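Local coordinates for deoxyhypusine hydroxylase (Homo sapiens, PDB 4D50), which hydroxylates the deoxyhypusine side chain of the translation factor eIF5A at a diiron centre, completing the formation of hypusine, at residues A[49-54]-A[61-66]; A[81-86]-A[91-96]; A[185-190]-A[197-202]. All blocks are in the same frame, centred on the assembly; numbering follows the deposited sequence.

Contact 1: A[49-54]-A[61-66]; sequences SQAFDD and HELAYC. With FE (Fe (III) ion), chain D; PER (peroxide ion), chain E.
The ring of F52 and the branched end of L63 form the heart of this packing. L63 CD1 lies over one ring face, 3.9 Å from the F52 centroid and only 12° off the ring normal, a CH-pi contact almost along that normal. The two side chains run alongside one another, pointing opposite ways, so the far end of the ring meets the root of the leucine: F52 CZ is 3.7 Å from L63 CB. With CG set anti to the carbonyl carbon of F52 (chi1 -78°), the torsion brings the end of the ring up to L63 and A64.

The remaining apolar contacts are alanine methyls. A51 CB packs 3.6 Å from L63 CD1, which also rests against the backbone where A51 joins F52. A64 CB lies 4.0 Å from F52 CZ.

Metal ligation belongs to the other flank of 61-66. H61 NE2 binds one iron at 2.3 Å, while H61 ND1 is hydrogen-bonded to L58 O, a second-shell bond that fixes the imidazole's rotation. Peroxide O2, two waters, H245 and E246 complete this iron's ligands.

As expected for HEAT-like repeats, helices stack in layers here. M78 and V82 of helix 76-84 also touch F52, L19 of helix 3-20 meets A51, and helix 90-103 packs against H61.

Contact 2: A[81-86]-A[91-96]; sequences DVLQDT and MVRHEA. With FE (Fe (III) ion), chain C; PER (peroxide ion), chain E.
R93 reaches out of 91-96 and takes hold of the backbone carbonyl of L83 with two nitrogens at once. R93 NE lies 2.9 Å from L83 O, with an N-H...O angle of 154°, and R93 NH2 is 3.0 Å from that same oxygen. The acceptor sits exactly in the guanidinium plane, at its edge, so the pair of hydrogen bonds fixes the group's rotation. Relative to the carbonyl the grip is uneven: NH2 comes in nearly head-on, whereas NE is tilted 33° from the carbonyl plane. The bend at chi3 (58°) turns the group side-on to the oxygen. R93 NH2 also forms a salt bridge to D118, and a water that donates to T86 O accepts a weak bond from R93 NH1. Since L83 O belongs to the last turn of helix 76-84, the positive group would probably also be stabilised by the negative end of that helix.

These segments come from successive HEAT-like repeats: 81-86 falls at the end of the first and 91-96 at the start of the second, with the arginine tying them together.

Van der Waals contacts fill in around the polar grip. R93 CD passes D85 O at 3.3 Å, and T86 CA lies over one guanidinium face. Deeper in, V82 CG1 touches A96 CB at 3.6 Å and V92 CG1 at 3.7 Å, the two valines crossing at about a right angle.

Metal bonds occupy the far flank of 91-96. H94 NE2 (2.2 Å) and E95 OE1 (2.1 Å) bind one iron, joined by H212, peroxide O1 and two waters. H94 ND1 is hydrogen-bonded to T126 OG1, steadying the imidazole, while an iron-bound water can donate to E95 OE2 but has other acceptors in reach.

Contact 3: A[185-190]-A[197-202]; sequences FALRNA and LALAEG
L187 and L199 meet between two neighbouring helical segments of the third HEAT-like repeat, which run roughly antiparallel with 152° between their directions and axes 10.0 Å apart at closest approach. Along 185-190, F185 comes first and turns away from 197-202; its CD1 lies 3.4 Å above the guanidinium plane of R188, nearer its margin than its centre.

L187 does most of the touching from this segment. Its CB packs 3.8 Å from L199 CG, and the two side chains overlap head to root, with L199 CD2 left 4.2 Å from L187 CD1. With CG anti to the carbonyl carbon (chi1 -83°), L199 lays its branch point and both methyls beside L187 CB. The other methyl of L187, CD2, makes a looser contact with A198 CB at 4.4 Å. Cutting L199 back to an alanine removes CG and both methyls, and would probably leave a gap against L187 CB and the backbone of R188.

R188 offers the interface its backbone: R188 N is 3.9 Å from L199 CD1. The rest of its chain leads away to a polar cluster, where R188 NE (3.0 Å) and R188 NH2 (2.8 Å) both donate to N189 OD1. The oxygen lies near the guanidinium plane, at its edge, so the paired bonds restrain the group's rotation. R188 NH1 is hydrogen-bonded to Q220 and R188 NH2 forms a salt bridge to D153, so the buried charge is well supplied with partners.

Two further helices cover the leucines: V217 and L218 of helix 208-221 pack on L199, and L166 of helix 163-171 on L187, while R167 of that helix touches A198.

From the N terminus, contact 1 closes the short loop between helix 42-50 and helix 57-70. Contact 2 follows, closing the turn between helix 76-84 and helix 90-103, and contact 3 closes the one between helix 177-190 and helix 193-201. All three are in series; none nests in or crosses another. Contacts 1 and 2 touch, with H61 O 3.1 Å from E95 CG; contact 1 brings H61 to one iron, contact 2 brings H94 and E95 to the other, and the peroxide and a shared water bridge the pair. Contact 3 sits on the opposite side of the chain's centre, about 29 and 28 Å from their centres, and joins two helices within the third HEAT-like repeat.

Contact 1: A[49-54]-A[61-66]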
loop_
_atom_site.group_PDB
_atom_site.type_symbol
_atom_site.label_atom_id
_atom_site.label_comp_id
_atom_site.label_asym_id
_atom_site.label_seq_id
_atom_site.Cartn_x
_atom_site.Cartn_y
_atom_site.Cartn_z
ATOM N N SER A 49 2.858 0.174 16.453
ATOM C CA SER A 49 2.529 1.541 16.763
ATOM C C SER A 49 3.728 2.251 17.322
ATOM O O SER A 49 3.960 3.416 16.986
ATOM C CB SER A 49 1.382 1.567 17.807
ATOM O OG SER A 49 0.133 1.159 17.194
ATOM N N GLN A 50 4.510 1.517 18.105
ATOM C CA GLN A 50 5.757 2.034 18.654
ATOM C C GLN A 50 6.755 2.425 17.563
ATOM O O GLN A 50 7.471 3.400 17.707
ATOM C CB GLN A 50 6.352 1.055 19.682
ATOM C CG GLN A 50 7.563 1.557 20.486
ATOM C CD GLN A 50 8.097 0.492 21.460
ATOM O OE1 GLN A 50 7.338 -0.247 22.036
ATOM N NE2 GLN A 50 9.420 0.343 21.535
ATOM N N ALA A 51 6.781 1.693 16.472
ATOM C CA ALA A 51 7.706 2.022 15.347
ATOM C C ALA A 51 7.429 3.296 14.579
ATOM O O ALA A 51 8.284 3.706 13.749
ATOM C CB ALA A 51 7.803 0.833 14.404
ATOM N N PHE A 52 6.293 3.974 14.777
ATOM C CA PHE A 52 6.096 5.285 14.131
ATOM C C PHE A 52 7.145 6.374 14.497
ATOM O O PHE A 52 7.087 7.492 13.935
ATOM C CB PHE A 52 4.666 5.813 14.332
ATOM C CG PHE A 52 3.653 5.163 13.409
ATOM C CD1 PHE A 52 3.649 5.420 12.024
ATOM C CD2 PHE A 52 2.723 4.264 13.907
ATOM C CE1 PHE A 52 2.712 4.776 11.202
ATOM C CE2 PHE A 52 1.752 3.653 13.088
ATOM C CZ PHE A 52 1.751 3.915 11.718
ATOM N N ASP A 53 8.019 6.036 15.455
ATOM C CA ASP A 53 9.136 6.877 15.941
ATOM C C ASP A 53 10.204 7.005 14.865
ATOM O O ASP A 53 10.858 8.023 14.744
ATOM C CB ASP A 53 9.774 6.256 17.206
ATOM C CG ASP A 53 10.496 7.302 18.111
ATOM O OD1 ASP A 53 10.579 8.500 17.721
ATOM O OD2 ASP A 53 10.968 6.922 19.233
ATOM N N ASP A 54 10.283 6.004 14.017
ATOM C CA ASP A 54 11.410 5.792 13.141
ATOM C C ASP A 54 11.582 6.876 12.085
ATOM O O ASP A 54 10.668 7.621 11.721
ATOM C CB ASP A 54 11.251 4.454 12.407
ATOM C CG ASP A 54 12.543 3.930 11.851
ATOM O OD1 ASP A 54 13.374 3.366 12.611
ATOM O OD2 ASP A 54 12.761 4.084 10.620
ATOM N N HIS A 61 5.175 4.177 6.664
ATOM C CA HIS A 61 3.987 4.023 5.835
ATOM C C HIS A 61 3.583 2.556 5.705
ATOM O O HIS A 61 2.373 2.255 5.667
ATOM C CB HIS A 61 4.156 4.784 4.526
ATOM C CG HIS A 61 4.381 3.908 3.333
ATOM N ND1 HIS A 61 5.479 3.092 3.202
ATOM C CD2 HIS A 61 3.594 3.694 2.249
ATOM C CE1 HIS A 61 5.400 2.467 2.023
ATOM N NE2 HIS A 61 4.238 2.791 1.452
ATOM N N GLU A 62 4.541 1.630 5.774
ATOM C CA GLU A 62 4.212 0.169 5.787
ATOM C C GLU A 62 3.497 -0.212 7.137
ATOM O O GLU A 62 2.599 -1.077 7.206
ATOM C CB GLU A 62 5.465 -0.629 5.605
ATOM C CG GLU A 62 5.373 -1.867 4.733
ATOM C CD GLU A 62 5.271 -1.503 3.260
ATOM O OE1 GLU A 62 6.094 -0.717 2.749
ATOM O OE2 GLU A 62 4.265 -1.917 2.666
ATOM N N LEU A 63 3.939 0.435 8.189
ATOM C CA LEU A 63 3.285 0.235 9.483
ATOM C C LEU A 63 1.849 0.551 9.320
ATOM O O LEU A 63 0.958 -0.150 9.842
ATOM C CB LEU A 63 3.858 1.107 10.577
ATOM C CG LEU A 63 5.373 1.083 10.808
ATOM C CD1 LEU A 63 5.726 2.140 11.810
ATOM C CD2 LEU A 63 5.785 -0.260 11.305
ATOM N N ALA A 64 1.598 1.729 8.766
ATOM C CA ALA A 64 0.176 2.150 8.640
ATOM C C ALA A 64 -0.568 1.211 7.698
ATOM O O ALA A 64 -1.728 0.852 7.994
ATOM C CB ALA A 64 0.048 3.589 8.109
ATOM N N TYR A 65 0.024 0.818 6.585
ATOM C CA TYR A 65 -0.623 -0.122 5.691
ATOM C C TYR A 65 -1.031 -1.423 6.379
ATOM O O TYR A 65 -2.158 -1.885 6.296
ATOM C CB TYR A 65 0.303 -0.454 4.526
ATOM C CG TYR A 65 -0.175 -1.503 3.570
ATOM C CD1 TYR A 65 -1.183 -1.245 2.650
ATOM C CD2 TYR A 65 0.280 -2.822 3.686
ATOM C CE1 TYR A 65 -1.642 -2.249 1.775
ATOM C CE2 TYR A 65 -0.120 -3.800 2.806
ATOM C CZ TYR A 65 -1.138 -3.539 1.916
ATOM O OH TYR A 65 -1.486 -4.521 1.071
ATOM N N CYS A 66 -0.123 -1.938 7.175
ATOM C CA CYS A 66 -0.338 -3.176 7.931
ATOM C C CYS A 66 -1.488 -3.019 8.907
ATOM O O CYS A 66 -2.316 -3.914 8.977
ATOM C CB CYS A 66 0.914 -3.702 8.654
ATOM S SG CYS A 66 2.090 -4.416 7.488
HETATM FE FE FE D . 3.786 2.676 -0.833
HETATM O O1 PER E . 2.404 5.025 -0.331
HETATM O O2 PER E . 3.663 4.823 -1.199
HETATM O O HOH W 1 1.444 2.325 -0.590
HETATM O O HOH W 2 3.874 0.525 -0.658
#

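Contact 2: A[81-86]-A[91-96]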
loop_
_atom_site.group_PDB
_atom_site.type_symbol
_atom_site.label_atom_id
_atom_site.label_comp_id
_atom_site.label_asym_id
_atom_site.label_seq_id
_atom_site.Cartn_x
_atom_site.Cartn_y
_atom_site.Cartn_z
ATOM N N ASP A 81 -3.722 9.724 15.011
ATOM C CA ASP A 81 -2.582 10.516 15.443
ATOM C C ASP A 81 -1.627 10.666 14.260
ATOM O O ASP A 81 -1.188 11.758 14.001
ATOM C CB ASP A 81 -1.779 9.877 16.593
ATOM C CG ASP A 81 -2.481 9.920 17.944
ATOM O OD1 ASP A 81 -3.483 10.628 18.067
ATOM O OD2 ASP A 81 -1.996 9.252 18.897
ATOM N N VAL A 82 -1.368 9.604 13.506
ATOM C CA VAL A 82 -0.515 9.736 12.290
ATOM C C VAL A 82 -1.134 10.609 11.198
ATOM O O VAL A 82 -0.488 11.428 10.611
ATOM C CB VAL A 82 -0.128 8.356 11.754
ATOM C CG1 VAL A 82 0.608 8.511 10.429
ATOM C CG2 VAL A 82 0.685 7.613 12.786
ATOM N N LEU A 83 -2.406 10.399 10.894
ATOM C CA LEU A 83 -3.091 11.197 9.932
ATOM C C LEU A 83 -3.029 12.668 10.290
ATOM O O LEU A 83 -2.805 13.493 9.420
ATOM C CB LEU A 83 -4.557 10.853 9.848
ATOM C CG LEU A 83 -5.423 11.620 8.887
ATOM C CD1 LEU A 83 -4.837 11.649 7.489
ATOM C CD2 LEU A 83 -6.870 11.102 8.903
ATOM N N GLN A 84 -3.252 12.950 11.552
ATOM C CA GLN A 84 -3.237 14.385 12.015
ATOM C C GLN A 84 -1.841 14.997 12.147
ATOM O O GLN A 84 -1.702 16.230 12.090
ATOM C CB GLN A 84 -4.034 14.552 13.305
ATOM C CG GLN A 84 -5.494 14.092 13.185
ATOM C CD GLN A 84 -6.372 14.516 14.356
ATOM O OE1 GLN A 84 -6.245 14.005 15.458
ATOM N NE2 GLN A 84 -7.285 15.460 14.093
ATOM N N ASP A 85 -0.808 14.175 12.233
ATOM C CA ASP A 85 0.507 14.680 12.517
ATOM C C ASP A 85 1.118 15.308 11.262
ATOM O O ASP A 85 1.617 14.617 10.453
ATOM C CB ASP A 85 1.372 13.572 13.034
ATOM C CG ASP A 85 2.771 14.065 13.401
ATOM O OD1 ASP A 85 3.066 15.248 13.192
ATOM O OD2 ASP A 85 3.563 13.265 13.837
ATOM N N THR A 86 1.034 16.640 11.106
ATOM C CA THR A 86 1.503 17.321 9.921
ATOM C C THR A 86 3.018 17.239 9.664
ATOM O O THR A 86 3.456 17.637 8.591
ATOM C CB THR A 86 1.171 18.817 9.924
ATOM O OG1 THR A 86 1.912 19.418 10.962
ATOM C CG2 THR A 86 -0.273 19.104 10.153
ATOM N N MET A 91 3.213 10.596 2.251
ATOM C CA MET A 91 3.100 9.162 2.003
ATOM C C MET A 91 2.654 8.428 3.282
ATOM O O MET A 91 1.882 7.450 3.226
ATOM C CB MET A 91 4.470 8.695 1.515
ATOM C CG MET A 91 4.849 7.255 1.594
ATOM S SD MET A 91 6.528 7.218 0.906
ATOM C CE MET A 91 6.736 5.452 0.867
ATOM N N VAL A 92 3.139 8.908 4.419
ATOM C CA VAL A 92 2.836 8.290 5.663
ATOM C C VAL A 92 1.384 8.678 6.068
ATOM O O VAL A 92 0.595 7.828 6.508
ATOM C CB VAL A 92 3.861 8.673 6.740
ATOM C CG1 VAL A 92 3.409 8.174 8.056
ATOM C CG2 VAL A 92 5.220 8.012 6.412
ATOM N N ARG A 93 1.048 9.958 5.928
ATOM C CA ARG A 93 -0.261 10.437 6.332
ATOM C C ARG A 93 -1.302 9.839 5.418
ATOM O O ARG A 93 -2.389 9.455 5.895
ATOM C CB ARG A 93 -0.322 12.010 6.341
ATOM C CG ARG A 93 0.660 12.652 7.364
ATOM C CD ARG A 93 0.610 14.190 7.317
ATOM N NE ARG A 93 -0.769 14.582 7.601
ATOM C CZ ARG A 93 -1.504 15.510 7.008
ATOM N NH1 ARG A 93 -1.017 16.314 6.074
ATOM N NH2 ARG A 93 -2.778 15.638 7.375
ATOM N N HIS A 94 -0.999 9.755 4.122
ATOM C CA HIS A 94 -1.925 9.133 3.156
ATOM C C HIS A 94 -2.199 7.712 3.610
ATOM O O HIS A 94 -3.406 7.275 3.713
ATOM C CB HIS A 94 -1.411 9.161 1.699
ATOM C CG HIS A 94 -1.421 7.836 1.047
ATOM N ND1 HIS A 94 -2.574 7.211 0.617
ATOM C CD2 HIS A 94 -0.402 7.003 0.770
ATOM C CE1 HIS A 94 -2.253 6.023 0.139
ATOM N NE2 HIS A 94 -0.940 5.884 0.208
ATOM N N GLU A 95 -1.146 6.987 3.930
ATOM C CA GLU A 95 -1.296 5.575 4.256
ATOM C C GLU A 95 -2.171 5.381 5.508
ATOM O O GLU A 95 -2.934 4.428 5.613
ATOM C CB GLU A 95 0.060 4.831 4.403
ATOM C CG GLU A 95 -0.004 3.387 4.026
ATOM C CD GLU A 95 -0.293 3.152 2.557
ATOM O OE1 GLU A 95 0.380 3.747 1.637
ATOM O OE2 GLU A 95 -1.297 2.432 2.250
ATOM N N ALA A 96 -2.005 6.270 6.462
ATOM C CA ALA A 96 -2.817 6.204 7.741
ATOM C C ALA A 96 -4.308 6.503 7.358
ATOM O O ALA A 96 -5.191 5.820 7.913
ATOM C CB ALA A 96 -2.324 7.209 8.808
HETATM FE FE FE C . 0.354 4.157 -0.382
HETATM O O1 PER E . 2.404 5.025 -0.331
HETATM O O2 PER E . 3.663 4.823 -1.199
HETATM O O HOH W 3 1.483 17.547 6.233
HETATM O O HOH W 4 -1.419 2.916 -0.628
HETATM O O HOH W 1 1.444 2.325 -0.590
#

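Contact 3: A[185-190]-A[197-202]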
loop_
_atom_site.group_PDB
_atom_site.type_symbol
_atom_site.label_atom_id
_atom_site.label_comp_id
_atom_site.label_asym_id
_atom_site.label_seq_id
_atom_site.Cartn_x
_atom_site.Cartn_y
_atom_site.Cartn_z
ATOM N N PHE A 185 -9.187 -1.751 -9.969
ATOM C CA PHE A 185 -9.247 -3.043 -9.317
ATOM C C PHE A 185 -9.924 -4.057 -10.159
ATOM O O PHE A 185 -9.504 -5.236 -10.144
ATOM C CB PHE A 185 -9.835 -2.949 -7.894
ATOM C CG PHE A 185 -8.934 -2.213 -6.996
ATOM C CD1 PHE A 185 -7.710 -2.767 -6.632
ATOM C CD2 PHE A 185 -9.252 -0.934 -6.578
ATOM C CE1 PHE A 185 -6.804 -2.052 -5.872
ATOM C CE2 PHE A 185 -8.291 -0.207 -5.880
ATOM C CZ PHE A 185 -7.077 -0.768 -5.597
ATOM N N ALA A 186 -10.941 -3.665 -10.957
ATOM C CA ALA A 186 -11.524 -4.624 -11.925
ATOM C C ALA A 186 -10.544 -5.081 -13.000
ATOM O O ALA A 186 -10.558 -6.237 -13.381
ATOM C CB ALA A 186 -12.750 -4.033 -12.599
ATOM N N LEU A 187 -9.645 -4.225 -13.368
ATOM C CA LEU A 187 -8.584 -4.537 -14.403
ATOM C C LEU A 187 -7.639 -5.551 -13.836
ATOM O O LEU A 187 -7.324 -6.502 -14.478
ATOM C CB LEU A 187 -7.901 -3.283 -14.867
ATOM C CG LEU A 187 -8.679 -2.497 -15.922
ATOM C CD1 LEU A 187 -8.185 -1.068 -16.008
ATOM C CD2 LEU A 187 -8.653 -3.183 -17.243
ATOM N N ARG A 188 -7.177 -5.302 -12.621
ATOM C CA ARG A 188 -6.280 -6.171 -11.908
ATOM C C ARG A 188 -6.913 -7.582 -11.819
ATOM O O ARG A 188 -6.298 -8.594 -12.165
ATOM C CB ARG A 188 -5.873 -5.613 -10.572
ATOM C CG ARG A 188 -5.097 -6.653 -9.770
ATOM C CD ARG A 188 -5.216 -6.443 -8.251
ATOM N NE ARG A 188 -6.578 -6.660 -7.791
ATOM C CZ ARG A 188 -7.047 -6.295 -6.599
ATOM N NH1 ARG A 188 -6.244 -5.768 -5.641
ATOM N NH2 ARG A 188 -8.304 -6.584 -6.334
ATOM N N ASN A 189 -8.198 -7.634 -11.425
ATOM C CA ASN A 189 -8.869 -8.916 -11.289
ATOM C C ASN A 189 -9.108 -9.631 -12.610
ATOM O O ASN A 189 -9.050 -10.895 -12.634
ATOM C CB ASN A 189 -10.237 -8.687 -10.634
ATOM C CG ASN A 189 -10.103 -8.266 -9.160
ATOM O OD1 ASN A 189 -9.020 -8.192 -8.559
ATOM N ND2 ASN A 189 -11.246 -8.003 -8.560
ATOM N N ALA A 190 -9.352 -8.893 -13.676
ATOM C CA ALA A 190 -9.478 -9.455 -15.044
ATOM C C ALA A 190 -8.244 -10.179 -15.495
ATOM O O ALA A 190 -8.315 -11.354 -16.035
ATOM C CB ALA A 190 -9.851 -8.336 -16.008
ATOM N N LEU A 197 -1.322 -3.933 -19.591
ATOM C CA LEU A 197 -0.976 -2.744 -20.337
ATOM C C LEU A 197 -1.950 -1.612 -20.239
ATOM O O LEU A 197 -1.571 -0.442 -20.390
ATOM C CB LEU A 197 -0.726 -3.175 -21.799
ATOM C CG LEU A 197 0.235 -4.313 -22.048
ATOM C CD1 LEU A 197 0.110 -4.671 -23.514
ATOM C CD2 LEU A 197 1.667 -3.867 -21.746
ATOM N N ALA A 198 -3.263 -1.904 -20.111
ATOM C CA ALA A 198 -4.214 -0.878 -19.863
ATOM C C ALA A 198 -3.907 -0.155 -18.489
ATOM O O ALA A 198 -3.837 1.038 -18.413
ATOM C CB ALA A 198 -5.599 -1.432 -19.881
ATOM N N LEU A 199 -3.618 -0.963 -17.484
ATOM C CA LEU A 199 -3.212 -0.457 -16.169
ATOM C C LEU A 199 -1.986 0.462 -16.350
ATOM O O LEU A 199 -1.946 1.595 -15.838
ATOM C CB LEU A 199 -2.963 -1.614 -15.213
ATOM C CG LEU A 199 -4.250 -2.136 -14.575
ATOM C CD1 LEU A 199 -3.975 -3.465 -13.918
ATOM C CD2 LEU A 199 -4.866 -1.223 -13.499
ATOM N N ALA A 200 -1.022 -0.014 -17.146
ATOM C CA ALA A 200 0.295 0.644 -17.217
ATOM C C ALA A 200 0.148 2.020 -17.851
ATOM O O ALA A 200 0.944 2.883 -17.534
ATOM C CB ALA A 200 1.326 -0.180 -17.929
ATOM N N GLU A 201 -0.846 2.198 -18.713
ATOM C CA GLU A 201 -1.184 3.542 -19.258
ATOM C C GLU A 201 -1.515 4.484 -18.151
ATOM O O GLU A 201 -1.299 5.678 -18.278
ATOM C CB GLU A 201 -2.303 3.494 -20.285
ATOM C CG GLU A 201 -1.970 2.675 -21.523
ATOM C CD GLU A 201 -3.130 2.637 -22.545
ATOM O OE1 GLU A 201 -3.554 3.690 -23.005
ATOM O OE2 GLU A 201 -3.573 1.553 -22.901
ATOM N N GLY A 202 -2.056 3.990 -17.012
ATOM C CA GLY A 202 -2.302 4.911 -15.928
ATOM C C GLY A 202 -1.073 5.510 -15.267
ATOM O O GLY A 202 -1.176 6.465 -14.492
#